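Local coordinates for putative iron-regulated protein A (Parabacteroides distasonis ATCC 8503, PDB 4ECG), which binds calcium ions and, as an imelysin-like member of the M75 peptidase family, is a putative metalloendopeptidase possibly linked to iron regulation, at residues D253-W258 with N350-T355; D335-A340 with E363-L368; A80-R85 with S281-D286; L108-L113 with P142-G147. All coordinates share one frame; numbering follows the deposited sequence.

Interaction 1 of 4, residues D253-W258 with N350-T355. With CA (calcium ion), chain H.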
loop_
_atom_site.group_PDB
_atom_site.type_symbol
_atom_site.label_atom_id
_atom_site.label_comp_id
_atom_site.label_asym_id
_atom_site.label_seq_id
_atom_site.Cartn_x
_atom_site.Cartn_y
_atom_site.Cartn_z
ATOM N N ASP A 253 -0.012 13.920 -8.751
ATOM C CA ASP A 253 1.131 13.989 -9.680
ATOM C C ASP A 253 0.753 13.622 -11.129
ATOM O O ASP A 253 1.243 14.274 -12.076
ATOM C CB ASP A 253 2.386 13.176 -9.202
ATOM C CG ASP A 253 3.156 13.829 -7.989
ATOM O OD1 ASP A 253 2.861 15.010 -7.603
ATOM O OD2 ASP A 253 4.081 13.133 -7.426
ATOM N N PRO A 254 -0.066 12.573 -11.318
ATOM C CA PRO A 254 -0.584 12.283 -12.675
ATOM C C PRO A 254 -1.519 13.389 -13.239
ATOM O O PRO A 254 -1.503 13.684 -14.436
ATOM C CB PRO A 254 -1.330 10.944 -12.481
ATOM C CG PRO A 254 -0.658 10.292 -11.314
ATOM C CD PRO A 254 -0.306 11.442 -10.398
ATOM N N VAL A 255 -2.288 14.032 -12.370
ATOM C CA VAL A 255 -3.157 15.130 -12.792
ATOM C C VAL A 255 -2.310 16.294 -13.176
ATOM O O VAL A 255 -2.616 16.929 -14.160
ATOM C CB VAL A 255 -4.234 15.480 -11.734
ATOM C CG1 VAL A 255 -5.052 16.737 -12.090
ATOM C CG2 VAL A 255 -5.124 14.277 -11.575
ATOM N N THR A 256 -1.214 16.562 -12.462
ATOM C CA THR A 256 -0.377 17.709 -12.859
ATOM C C THR A 256 0.164 17.468 -14.279
ATOM O O THR A 256 0.087 18.349 -15.153
ATOM C CB THR A 256 0.798 17.959 -11.887
ATOM O OG1 THR A 256 0.281 18.170 -10.582
ATOM C CG2 THR A 256 1.680 19.233 -12.343
ATOM N N ALA A 257 0.661 16.257 -14.510
ATOM C CA ALA A 257 1.238 15.855 -15.792
ATOM C C ALA A 257 0.200 15.970 -16.888
ATOM O O ALA A 257 0.482 16.509 -17.948
ATOM C CB ALA A 257 1.795 14.412 -15.711
ATOM N N TRP A 258 -1.011 15.475 -16.614
ATOM C CA TRP A 258 -2.144 15.573 -17.540
ATOM C C TRP A 258 -2.482 16.979 -17.900
ATOM O O TRP A 258 -2.691 17.275 -19.072
ATOM C CB TRP A 258 -3.343 14.902 -16.925
ATOM C CG TRP A 258 -4.626 15.026 -17.683
ATOM C CD1 TRP A 258 -5.662 15.900 -17.417
ATOM C CD2 TRP A 258 -5.101 14.215 -18.817
ATOM N NE1 TRP A 258 -6.699 15.726 -18.293
ATOM C CE2 TRP A 258 -6.439 14.725 -19.148
ATOM C CE3 TRP A 258 -4.584 13.169 -19.549
ATOM C CZ2 TRP A 258 -7.212 14.177 -20.180
ATOM C CZ3 TRP A 258 -5.363 12.612 -20.568
ATOM C CH2 TRP A 258 -6.653 13.101 -20.878
ATOM N N ASN A 350 -8.679 7.275 -17.395
ATOM C CA ASN A 350 -9.510 7.979 -18.373
ATOM C C ASN A 350 -10.248 9.145 -17.810
ATOM O O ASN A 350 -11.068 9.742 -18.479
ATOM C CB ASN A 350 -10.516 7.008 -19.024
ATOM C CG ASN A 350 -9.864 6.086 -20.020
ATOM O OD1 ASN A 350 -8.871 6.436 -20.639
ATOM N ND2 ASN A 350 -10.398 4.900 -20.164
ATOM N N ASN A 351 -9.979 9.502 -16.572
ATOM C CA ASN A 351 -10.736 10.548 -15.910
ATOM C C ASN A 351 -9.827 11.498 -15.166
ATOM O O ASN A 351 -10.204 12.065 -14.126
ATOM C CB ASN A 351 -11.736 9.878 -14.934
ATOM C CG ASN A 351 -12.876 9.166 -15.660
ATOM O OD1 ASN A 351 -13.840 9.809 -16.065
ATOM N ND2 ASN A 351 -12.757 7.837 -15.844
ATOM N N LEU A 352 -8.617 11.664 -15.672
ATOM C CA LEU A 352 -7.668 12.583 -15.045
ATOM C C LEU A 352 -8.168 14.024 -15.149
ATOM O O LEU A 352 -7.784 14.856 -14.360
ATOM C CB LEU A 352 -6.262 12.445 -15.634
ATOM C CG LEU A 352 -5.628 11.075 -15.393
ATOM C CD1 LEU A 352 -4.442 10.915 -16.326
ATOM C CD2 LEU A 352 -5.256 10.784 -13.931
ATOM N N GLY A 353 -9.091 14.288 -16.061
ATOM C CA GLY A 353 -9.758 15.581 -16.116
ATOM C C GLY A 353 -11.075 15.680 -15.357
ATOM O O GLY A 353 -11.857 16.585 -15.637
ATOM N N ASP A 354 -11.322 14.777 -14.407
ATOM C CA ASP A 354 -12.551 14.798 -13.595
ATOM C C ASP A 354 -12.415 15.737 -12.386
ATOM O O ASP A 354 -12.527 15.311 -11.258
ATOM C CB ASP A 354 -12.905 13.361 -13.145
ATOM C CG ASP A 354 -14.288 13.261 -12.503
ATOM O OD1 ASP A 354 -15.113 14.137 -12.760
ATOM O OD2 ASP A 354 -14.560 12.316 -11.724
ATOM N N THR A 355 -12.215 17.027 -12.649
ATOM C CA THR A 355 -11.583 17.982 -11.696
ATOM C C THR A 355 -12.234 18.103 -10.339
ATOM O O THR A 355 -11.534 18.020 -9.318
ATOM C CB THR A 355 -11.454 19.409 -12.321
ATOM O OG1 THR A 355 -10.797 19.271 -13.579
ATOM C CG2 THR A 355 -10.621 20.389 -11.442
HETATM CA CA CA H . 3.204 16.071 -5.278
HETATM O O HOH W 1 3.516 17.367 -3.219
HETATM O O HOH W 2 4.819 14.362 -3.846
HETATM O O HOH W 3 5.518 16.229 -6.171
#

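Interaction 2 of 4, residues D335-A340 with E363-L368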
loop_
_atom_site.group_PDB
_atom_site.type_symbol
_atom_site.label_atom_id
_atom_site.label_comp_id
_atom_site.label_asym_id
_atom_site.label_seq_id
_atom_site.Cartn_x
_atom_site.Cartn_y
_atom_site.Cartn_z
ATOM N N ASP A 335 -14.024 8.344 6.481
ATOM C CA ASP A 335 -15.139 8.052 5.571
ATOM C C ASP A 335 -15.306 9.081 4.430
ATOM O O ASP A 335 -15.606 8.704 3.320
ATOM C CB ASP A 335 -16.427 7.883 6.373
ATOM C CG ASP A 335 -16.552 6.469 7.024
ATOM O OD1 ASP A 335 -15.670 5.592 6.857
ATOM O OD2 ASP A 335 -17.559 6.233 7.720
ATOM N N LYS A 336 -15.064 10.364 4.684
ATOM C CA LYS A 336 -15.135 11.394 3.626
ATOM C C LYS A 336 -14.035 11.165 2.559
ATOM O O LYS A 336 -14.228 11.393 1.379
ATOM C CB LYS A 336 -14.953 12.749 4.287
ATOM C CG LYS A 336 -15.638 13.940 3.649
ATOM C CD LYS A 336 -15.568 15.131 4.623
ATOM C CE LYS A 336 -15.241 16.448 3.923
ATOM N NZ LYS A 336 -15.017 17.579 4.868
ATOM N N THR A 337 -12.894 10.652 2.984
ATOM C CA THR A 337 -11.746 10.510 2.097
ATOM C C THR A 337 -11.967 9.313 1.193
ATOM O O THR A 337 -11.728 9.416 0.005
ATOM C CB THR A 337 -10.413 10.404 2.891
ATOM O OG1 THR A 337 -10.324 11.520 3.801
ATOM C CG2 THR A 337 -9.186 10.347 1.944
ATOM N N ILE A 338 -12.445 8.202 1.765
ATOM C CA ILE A 338 -12.818 6.993 1.024
ATOM C C ILE A 338 -13.961 7.300 0.066
ATOM O O ILE A 338 -13.942 6.903 -1.084
ATOM C CB ILE A 338 -13.244 5.843 1.983
ATOM C CG1 ILE A 338 -12.064 5.354 2.805
ATOM C CG2 ILE A 338 -13.837 4.642 1.246
ATOM C CD1 ILE A 338 -12.459 4.559 4.079
ATOM N N ASP A 339 -14.990 7.975 0.551
ATOM C CA ASP A 339 -16.118 8.299 -0.324
ATOM C C ASP A 339 -15.655 9.178 -1.518
ATOM O O ASP A 339 -16.138 8.987 -2.637
ATOM C CB ASP A 339 -17.277 8.979 0.455
ATOM C CG ASP A 339 -18.005 8.014 1.458
ATOM O OD1 ASP A 339 -17.744 6.789 1.583
ATOM O OD2 ASP A 339 -18.867 8.515 2.155
ATOM N N ALA A 340 -14.736 10.136 -1.273
ATOM C CA ALA A 340 -14.234 11.053 -2.309
ATOM C C ALA A 340 -13.393 10.266 -3.330
ATOM O O ALA A 340 -13.533 10.449 -4.505
ATOM C CB ALA A 340 -13.416 12.175 -1.692
ATOM N N GLU A 363 -8.203 17.285 -1.417
ATOM C CA GLU A 363 -8.477 18.034 -0.169
ATOM C C GLU A 363 -8.848 17.154 1.009
ATOM O O GLU A 363 -8.558 17.491 2.142
ATOM C CB GLU A 363 -9.573 19.064 -0.346
ATOM C CG GLU A 363 -9.188 20.218 -1.267
ATOM C CD GLU A 363 -10.415 20.883 -1.896
ATOM O OE1 GLU A 363 -11.491 20.928 -1.224
ATOM O OE2 GLU A 363 -10.309 21.335 -3.066
ATOM N N ALA A 364 -9.495 16.028 0.766
ATOM C CA ALA A 364 -9.874 15.175 1.872
ATOM C C ALA A 364 -8.640 14.428 2.420
ATOM O O ALA A 364 -8.529 14.229 3.652
ATOM C CB ALA A 364 -10.971 14.216 1.464
ATOM N N CYS A 365 -7.721 14.014 1.535
ATOM C CA CYS A 365 -6.458 13.404 2.005
ATOM C C CYS A 365 -5.619 14.429 2.748
ATOM O O CYS A 365 -4.975 14.102 3.740
ATOM C CB CYS A 365 -5.619 12.820 0.886
ATOM S SG CYS A 365 -6.377 11.470 -0.062
ATOM N N ALA A 366 -5.621 15.671 2.291
ATOM C CA ALA A 366 -4.780 16.679 2.951
ATOM C C ALA A 366 -5.333 16.933 4.401
ATOM O O ALA A 366 -4.568 17.002 5.385
ATOM C CB ALA A 366 -4.669 17.966 2.115
ATOM N N ASP A 367 -6.655 17.041 4.527
ATOM C CA ASP A 367 -7.317 17.129 5.850
ATOM C C ASP A 367 -7.153 15.850 6.740
ATOM O O ASP A 367 -7.075 15.955 7.926
ATOM C CB ASP A 367 -8.830 17.461 5.687
ATOM C CG ASP A 367 -9.084 18.876 5.108
ATOM O OD1 ASP A 367 -8.197 19.751 5.222
ATOM O OD2 ASP A 367 -10.189 19.124 4.561
ATOM N N LEU A 368 -7.089 14.650 6.180
ATOM C CA LEU A 368 -6.916 13.438 6.998
ATOM C C LEU A 368 -5.490 13.498 7.532
ATOM O O LEU A 368 -5.242 13.182 8.677
ATOM C CB LEU A 368 -7.118 12.178 6.160
ATOM C CG LEU A 368 -7.037 10.787 6.792
ATOM C CD1 LEU A 368 -7.821 10.704 8.113
ATOM C CD2 LEU A 368 -7.552 9.795 5.762
HETATM O O HOH W 4 -12.096 17.042 3.590
#

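Interaction 3 of 4, residues A80-R85 with S281-D286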
loop_
_atom_site.group_PDB
_atom_site.type_symbol
_atom_site.label_atom_id
_atom_site.label_comp_id
_atom_site.label_asym_id
_atom_site.label_seq_id
_atom_site.Cartn_x
_atom_site.Cartn_y
_atom_site.Cartn_z
ATOM N N ALA A 80 -6.353 -13.306 -9.375
ATOM C CA ALA A 80 -5.476 -13.564 -8.232
ATOM C C ALA A 80 -4.493 -12.369 -7.996
ATOM O O ALA A 80 -4.198 -12.014 -6.870
ATOM C CB ALA A 80 -4.752 -14.913 -8.396
ATOM N N TRP A 81 -4.054 -11.711 -9.053
ATOM C CA TRP A 81 -3.162 -10.542 -8.947
ATOM C C TRP A 81 -3.865 -9.439 -8.210
ATOM O O TRP A 81 -3.317 -8.856 -7.237
ATOM C CB TRP A 81 -2.735 -10.078 -10.355
ATOM C CG TRP A 81 -1.818 -8.898 -10.381
ATOM C CD1 TRP A 81 -0.430 -8.905 -10.383
ATOM C CD2 TRP A 81 -2.185 -7.477 -10.327
ATOM N NE1 TRP A 81 0.057 -7.627 -10.356
ATOM C CE2 TRP A 81 -0.945 -6.736 -10.325
ATOM C CE3 TRP A 81 -3.376 -6.783 -10.294
ATOM C CZ2 TRP A 81 -0.920 -5.359 -10.286
ATOM C CZ3 TRP A 81 -3.345 -5.386 -10.263
ATOM C CH2 TRP A 81 -2.145 -4.696 -10.250
ATOM N N ARG A 82 -5.093 -9.131 -8.641
ATOM C CA ARG A 82 -5.945 -8.134 -7.939
ATOM C C ARG A 82 -6.230 -8.465 -6.468
ATOM O O ARG A 82 -6.259 -7.577 -5.615
ATOM C CB ARG A 82 -7.290 -7.941 -8.635
ATOM C CG ARG A 82 -7.212 -7.369 -10.044
ATOM C CD ARG A 82 -8.623 -7.082 -10.544
ATOM N NE ARG A 82 -8.711 -6.875 -12.006
ATOM C CZ ARG A 82 -8.419 -5.741 -12.660
ATOM N NH1 ARG A 82 -7.948 -4.684 -12.020
ATOM N NH2 ARG A 82 -8.600 -5.652 -13.973
ATOM N N ALA A 83 -6.494 -9.730 -6.196
ATOM C CA ALA A 83 -6.868 -10.178 -4.857
ATOM C C ALA A 83 -5.669 -10.103 -3.877
ATOM O O ALA A 83 -5.845 -9.720 -2.750
ATOM C CB ALA A 83 -7.471 -11.580 -4.903
ATOM N N VAL A 84 -4.453 -10.444 -4.311
ATOM C CA VAL A 84 -3.277 -10.287 -3.436
ATOM C C VAL A 84 -2.960 -8.817 -3.233
ATOM O O VAL A 84 -2.409 -8.414 -2.205
ATOM C CB VAL A 84 -2.012 -11.116 -3.882
ATOM C CG1 VAL A 84 -1.317 -10.578 -5.117
ATOM C CG2 VAL A 84 -1.040 -11.163 -2.748
ATOM N N ARG A 85 -3.326 -8.001 -4.209
ATOM C CA ARG A 85 -3.074 -6.597 -4.097
ATOM C C ARG A 85 -3.940 -5.871 -3.053
ATOM O O ARG A 85 -3.553 -4.820 -2.592
ATOM C CB ARG A 85 -3.225 -5.929 -5.464
ATOM C CG ARG A 85 -2.638 -4.528 -5.456
ATOM C CD ARG A 85 -2.249 -4.038 -6.813
ATOM N NE ARG A 85 -1.714 -2.686 -6.722
ATOM C CZ ARG A 85 -0.436 -2.379 -6.530
ATOM N NH1 ARG A 85 0.497 -3.293 -6.423
ATOM N NH2 ARG A 85 -0.097 -1.121 -6.460
ATOM N N SER A 281 -3.978 -2.354 -15.471
ATOM C CA SER A 281 -5.069 -3.198 -15.078
ATOM C C SER A 281 -6.287 -2.407 -14.620
ATOM O O SER A 281 -7.327 -3.023 -14.290
ATOM C CB SER A 281 -4.625 -4.121 -13.934
ATOM O OG SER A 281 -4.301 -3.380 -12.787
ATOM N N TRP A 282 -6.176 -1.082 -14.596
ATOM C CA TRP A 282 -7.247 -0.214 -14.033
ATOM C C TRP A 282 -7.518 -0.572 -12.583
ATOM O O TRP A 282 -8.639 -0.850 -12.216
ATOM C CB TRP A 282 -8.562 -0.324 -14.835
ATOM C CG TRP A 282 -8.518 0.130 -16.283
ATOM C CD1 TRP A 282 -7.400 0.445 -17.050
ATOM C CD2 TRP A 282 -9.663 0.300 -17.220
ATOM N NE1 TRP A 282 -7.762 0.788 -18.323
ATOM C CE2 TRP A 282 -9.089 0.735 -18.487
ATOM C CE3 TRP A 282 -11.036 0.116 -17.131
ATOM C CZ2 TRP A 282 -9.875 0.989 -19.606
ATOM C CZ3 TRP A 282 -11.832 0.360 -18.259
ATOM C CH2 TRP A 282 -11.268 0.785 -19.470
ATOM N N ASN A 283 -6.484 -0.620 -11.750
ATOM C CA ASN A 283 -6.658 -0.965 -10.358
ATOM C C ASN A 283 -6.376 0.246 -9.506
ATOM O O ASN A 283 -6.273 0.125 -8.307
ATOM C CB ASN A 283 -5.751 -2.155 -9.953
ATOM C CG ASN A 283 -6.413 -3.138 -8.962
ATOM O OD1 ASN A 283 -7.311 -3.942 -9.312
ATOM N ND2 ASN A 283 -5.886 -3.152 -7.743
ATOM N N SER A 284 -6.301 1.419 -10.099
ATOM C CA SER A 284 -5.725 2.554 -9.378
ATOM C C SER A 284 -6.624 3.022 -8.240
ATOM O O SER A 284 -6.177 3.132 -7.070
ATOM C CB SER A 284 -5.435 3.686 -10.340
ATOM O OG SER A 284 -4.931 3.135 -11.555
ATOM N N LEU A 285 -7.881 3.281 -8.577
ATOM C CA LEU A 285 -8.867 3.707 -7.567
ATOM C C LEU A 285 -9.082 2.668 -6.480
ATOM O O LEU A 285 -9.220 3.041 -5.334
ATOM C CB LEU A 285 -10.207 4.113 -8.199
ATOM C CG LEU A 285 -10.115 5.350 -9.121
ATOM C CD1 LEU A 285 -11.425 5.572 -9.863
ATOM C CD2 LEU A 285 -9.650 6.592 -8.350
ATOM N N ASP A 286 -9.103 1.383 -6.802
ATOM C CA ASP A 286 -9.159 0.354 -5.728
ATOM C C ASP A 286 -7.903 0.469 -4.830
ATOM O O ASP A 286 -7.995 0.420 -3.592
ATOM C CB ASP A 286 -9.238 -1.100 -6.277
ATOM C CG ASP A 286 -10.616 -1.486 -6.774
ATOM O OD1 ASP A 286 -11.616 -1.201 -6.090
ATOM O OD2 ASP A 286 -10.678 -2.117 -7.852
HETATM O O HOH W 5 -6.902 -4.836 -5.750
#

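Interaction 4 of 4, residues L108-L113 with P142-G147. With CA (calcium ion), chain F; CA (calcium ion), chain K.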
loop_
_atom_site.group_PDB
_atom_site.type_symbol
_atom_site.label_atom_id
_atom_site.label_comp_id
_atom_site.label_asym_id
_atom_site.label_seq_id
_atom_site.Cartn_x
_atom_site.Cartn_y
_atom_site.Cartn_z
ATOM N N LEU A 108 8.840 -5.137 -4.070
ATOM C CA LEU A 108 7.524 -5.677 -4.417
ATOM C C LEU A 108 6.763 -4.791 -5.389
ATOM O O LEU A 108 5.887 -5.287 -6.067
ATOM C CB LEU A 108 6.671 -5.777 -3.146
ATOM C CG LEU A 108 6.752 -7.076 -2.346
ATOM C CD1 LEU A 108 6.197 -6.826 -0.965
ATOM C CD2 LEU A 108 5.999 -8.199 -3.102
ATOM N N ASP A 109 7.052 -3.474 -5.447
ATOM C CA ASP A 109 6.041 -2.570 -5.974
ATOM C C ASP A 109 6.609 -1.256 -6.489
ATOM O O ASP A 109 6.020 -0.194 -6.293
ATOM C CB ASP A 109 4.979 -2.342 -4.879
ATOM C CG ASP A 109 3.607 -1.826 -5.416
ATOM O OD1 ASP A 109 3.208 -2.112 -6.575
ATOM O OD2 ASP A 109 2.899 -1.151 -4.610
ATOM N N SER A 110 7.705 -1.336 -7.235
ATOM C CA SER A 110 8.249 -0.132 -7.833
ATOM C C SER A 110 7.385 0.389 -8.984
ATOM O O SER A 110 6.863 -0.377 -9.811
ATOM C CB SER A 110 9.708 -0.345 -8.284
ATOM O OG SER A 110 10.549 -0.642 -7.174
ATOM N N TRP A 111 7.267 1.713 -9.024
ATOM C CA TRP A 111 6.639 2.446 -10.111
ATOM C C TRP A 111 7.322 3.800 -10.269
ATOM O O TRP A 111 7.697 4.450 -9.266
ATOM C CB TRP A 111 5.156 2.641 -9.782
ATOM C CG TRP A 111 4.387 3.270 -10.900
ATOM C CD1 TRP A 111 3.973 4.587 -11.012
ATOM C CD2 TRP A 111 3.960 2.633 -12.146
ATOM N NE1 TRP A 111 3.354 4.808 -12.221
ATOM C CE2 TRP A 111 3.322 3.677 -12.945
ATOM C CE3 TRP A 111 4.116 1.372 -12.694
ATOM C CZ2 TRP A 111 2.818 3.422 -14.203
ATOM C CZ3 TRP A 111 3.599 1.116 -13.957
ATOM C CH2 TRP A 111 2.955 2.115 -14.692
ATOM N N PRO A 112 7.543 4.240 -11.522
ATOM C CA PRO A 112 7.339 3.508 -12.788
ATOM C C PRO A 112 8.434 2.466 -13.061
ATOM O O PRO A 112 9.378 2.320 -12.275
ATOM C CB PRO A 112 7.399 4.618 -13.856
ATOM C CG PRO A 112 8.296 5.628 -13.249
ATOM C CD PRO A 112 8.057 5.596 -11.762
ATOM N N LEU A 113 8.293 1.783 -14.189
ATOM C CA LEU A 113 9.151 0.708 -14.562
ATOM C C LEU A 113 10.181 1.188 -15.575
ATOM O O LEU A 113 9.956 2.132 -16.306
ATOM C CB LEU A 113 8.325 -0.458 -15.163
ATOM C CG LEU A 113 7.259 -1.089 -14.275
ATOM C CD1 LEU A 113 6.378 -2.025 -15.140
ATOM C CD2 LEU A 113 7.861 -1.808 -13.057
ATOM N N PRO A 142 17.431 -3.312 -10.236
ATOM C CA PRO A 142 16.576 -4.465 -10.389
ATOM C C PRO A 142 15.146 -4.262 -9.988
ATOM O O PRO A 142 14.271 -4.828 -10.609
ATOM C CB PRO A 142 17.222 -5.512 -9.480
ATOM C CG PRO A 142 18.683 -5.140 -9.440
ATOM C CD PRO A 142 18.712 -3.642 -9.575
ATOM N N GLN A 143 14.888 -3.444 -8.976
ATOM C CA GLN A 143 13.530 -3.237 -8.508
ATOM C C GLN A 143 12.594 -2.728 -9.586
ATOM O O GLN A 143 11.424 -2.984 -9.520
ATOM C CB GLN A 143 13.508 -2.284 -7.299
ATOM C CG GLN A 143 13.804 -0.819 -7.555
ATOM C CD GLN A 143 15.260 -0.588 -7.764
ATOM O OE1 GLN A 143 16.057 -1.522 -7.664
ATOM N NE2 GLN A 143 15.628 0.636 -8.053
ATOM N N ASN A 144 13.123 -1.999 -10.565
ATOM C CA ASN A 144 12.332 -1.364 -11.602
ATOM C C ASN A 144 12.129 -2.327 -12.780
ATOM O O ASN A 144 11.539 -1.966 -13.782
ATOM C CB ASN A 144 13.017 -0.092 -12.140
ATOM C CG ASN A 144 13.265 0.966 -11.075
ATOM O OD1 ASN A 144 12.517 1.089 -10.101
ATOM N ND2 ASN A 144 14.339 1.750 -11.277
ATOM N N LEU A 145 12.620 -3.547 -12.652
ATOM C CA LEU A 145 12.413 -4.593 -13.637
ATOM C C LEU A 145 11.582 -5.760 -13.084
ATOM O O LEU A 145 11.485 -6.809 -13.720
ATOM C CB LEU A 145 13.796 -5.101 -14.069
ATOM C CG LEU A 145 14.781 -4.088 -14.679
ATOM C CD1 LEU A 145 16.223 -4.662 -14.652
ATOM C CD2 LEU A 145 14.328 -3.692 -16.075
ATOM N N ARG A 146 10.999 -5.600 -11.901
ATOM C CA ARG A 146 10.221 -6.649 -11.320
ATOM C C ARG A 146 8.980 -6.131 -10.533
ATOM O O ARG A 146 8.501 -5.069 -10.799
ATOM C CB ARG A 146 11.152 -7.573 -10.510
ATOM C CG ARG A 146 11.743 -6.935 -9.292
ATOM C CD ARG A 146 12.309 -7.957 -8.334
ATOM N NE ARG A 146 12.855 -7.319 -7.119
ATOM C CZ ARG A 146 14.135 -7.143 -6.808
ATOM N NH1 ARG A 146 15.107 -7.562 -7.601
ATOM N NH2 ARG A 146 14.456 -6.563 -5.644
ATOM N N GLY A 147 8.414 -6.930 -9.635
ATOM C CA GLY A 147 7.361 -6.474 -8.728
ATOM C C GLY A 147 5.986 -6.557 -9.370
ATOM O O GLY A 147 5.873 -7.017 -10.530
HETATM CA CA CA F . 1.932 1.132 -4.036
HETATM CA CA CA K . 8.263 5.815 -7.461
HETATM O O HOH W 6 6.515 -3.185 -9.742
HETATM O O HOH W 7 9.219 -3.709 -7.972
HETATM O O HOH W 8 9.586 3.817 -7.547
HETATM O O HOH W 9 10.457 3.004 -9.717
HETATM O O HOH W 10 7.667 7.716 -8.882
HETATM O O HOH W 11 6.654 4.194 -6.563
#

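Interaction 1 of 4, residues D253-W258 with N350-T355
L352 lies across one face of the W258 indole, with its CB over the five-membered ring, 3.8 Å from the centroid and 16° off the ring normal. This CH-pi contact sits toward the rim of the ring system, and CG of W258 is the ring atom nearest to L352 CB, at 3.7 Å. The indole is brought over the loop because its CG stands anti to the backbone N (chi1 174°). The two methyls of L352 then part: CD1 lies beyond the rim of the six-membered ring, 3.9 Å from W258 CE3, whereas CD2 turns back to the helix and meets P254 CB at 4.2 Å and V255 CG2 at the same distance. Thus one leucine fills the angle between the indole and the preceding turn of helix 239-259. Past L352, the chain goes through a type I beta turn from N351 to D354, and G353 N comes obliquely to W258 NE1, 3.6 Å away. Replacing W258 by an alanine is likely to leave L352 without its aromatic cover and open a gap between the helix and the loop. At the far end of the segment, D253 OD1 binds a calcium ion at 2.6 Å, with S248 O and three waters as further ligands. No hydrogen bond joins the two segments, which implies that the loop is held to this helix by apolar and CH-pi contacts, apart from the metal chemistry.

Interaction 2 of 4, residues D335-A340 with E363-L368
An antiparallel helix pair, formed by helices 324-343 and 355-377 of the helical imelysin-like fold, is packed here around T337 and A364. The axes of segments 335-340 and 363-368 approach to 8.8 Å at a crossing angle of -156°, and the small A364 lets the backbones come close, with 5.0 Å between T337 CA and A364 CA. T337 points both branches into the interface. Its CG2, anti to the backbone N, touches C365 SG at 3.6 Å, while OG1 lies 3.6 Å from A364 CB and also meets L368 CD2. That hydroxyl is hydrogen-bonded to Q333 O one turn earlier in its own helix. Other helices close the surroundings, I292 of helix 284-300 packing on T337 and V246 of helix 239-259 on C365. On the solvent side, K336 and D367 are opposite charges not in direct contact; a water joins them, donating to D367 OD2 at 3.0 Å and accepting a weak bond from K336 NZ at 3.2 Å.

Interaction 3 of 4, residues A80-R85 with S281-D286
The guanidinium of R82 grips S281 O end-on, NH1 and NH2 each donating to this one carbonyl oxygen at 2.9 Å. The NH2 donor lies in the carbonyl plane, whereas NH1 stands 44° above it. NH1 also gives its other hydrogen to N283 OD1 at 2.9 Å, meeting a lone pair in the amide plane, so three bonds fix the flat group at the turn before helix 284-300. The extended chain from CG to NE carries it there. A methionine in place of R82 would probably leave S281 O and N283 OD1 without these donors, the amide then being held through ND2. Packing is also close at W81, whose CZ3 lies 3.4 Å from S281 OG, a hydroxyl bonded to E152. The other side of the N283 amide is looser: ND2 reaches R82 O through a bridging water, 2.8 Å from each, and only approaches R85 CD at 3.9 Å, its direct hydrogen bond going to D287. R85 itself turns to the calcium-site residue D109 in a salt bridge. Helix 71-89 thus lies against the start of helix 284-300, with F148 of helix 147-155 beside W81 and R85, and F156 of strand 156-157 packing on R82 and S281.

Interaction 4 of 4, residues L108-L113 with P142-G147
Calcium sites border this contact, where D109 and W111 bind metal while S110 and L113 face the loop 142-147. D109 OD2 holds one calcium ion at 2.5 Å, together with E92, and also accepts from W88 NE1. W111 coordinates a second calcium through its backbone O at 2.3 Å, alongside three waters. Between these ligands S110 meets the loop: its OG lies 3.3 Å from Q143 CG, and its CB rests near N144 OD1. The same hydroxyl is bonded to P106 O. Q143 starts with CG between its backbone N and carbonyl carbon (chi1 72°), which puts the CB-CG part against S110, and the bend at chi2 leads the amide off to D135 O. The segment 142-147 is a short 3-10 turn followed by the lead into helix 147-155, and it packs beside the end of helix 104-109 within the helical imelysin-like fold. Here L108 O comes to 3.3 Å from G147 CA; the positive phi of G147 favours glycine, and a CB there would clash with that oxygen. Waters carry the polar links across the contact. One accepts from S110 N and lies within hydrogen-bonding distance of Q143 O, while another donates to both P112 O and N144 OD1; N144 ND2 is bonded to E139 O. Past the cis peptide bond before P112, L113 lays CD2 against N144 O at 3.8 Å.

From the N terminus, helix 71-89 supplies the first half of interaction 3, which waits almost 200 residues for 281-286. Interaction 4 opens and closes inside that long loop, joining the end of helix 104-109 to the lead into helix 147-155. The two touch through the salt bridge between R85 and D109. Interaction 1 begins on helix 239-259, also before interaction 3 closes, and therefore crosses it; N350 packs on W282 where they meet. Its second half, the loop before helix 355-377, falls between the segments of interaction 2, so these two cross as well. Interaction 2 pairs the last two helices, about 28 Å from interaction 4, centre to centre, across the chain's centre.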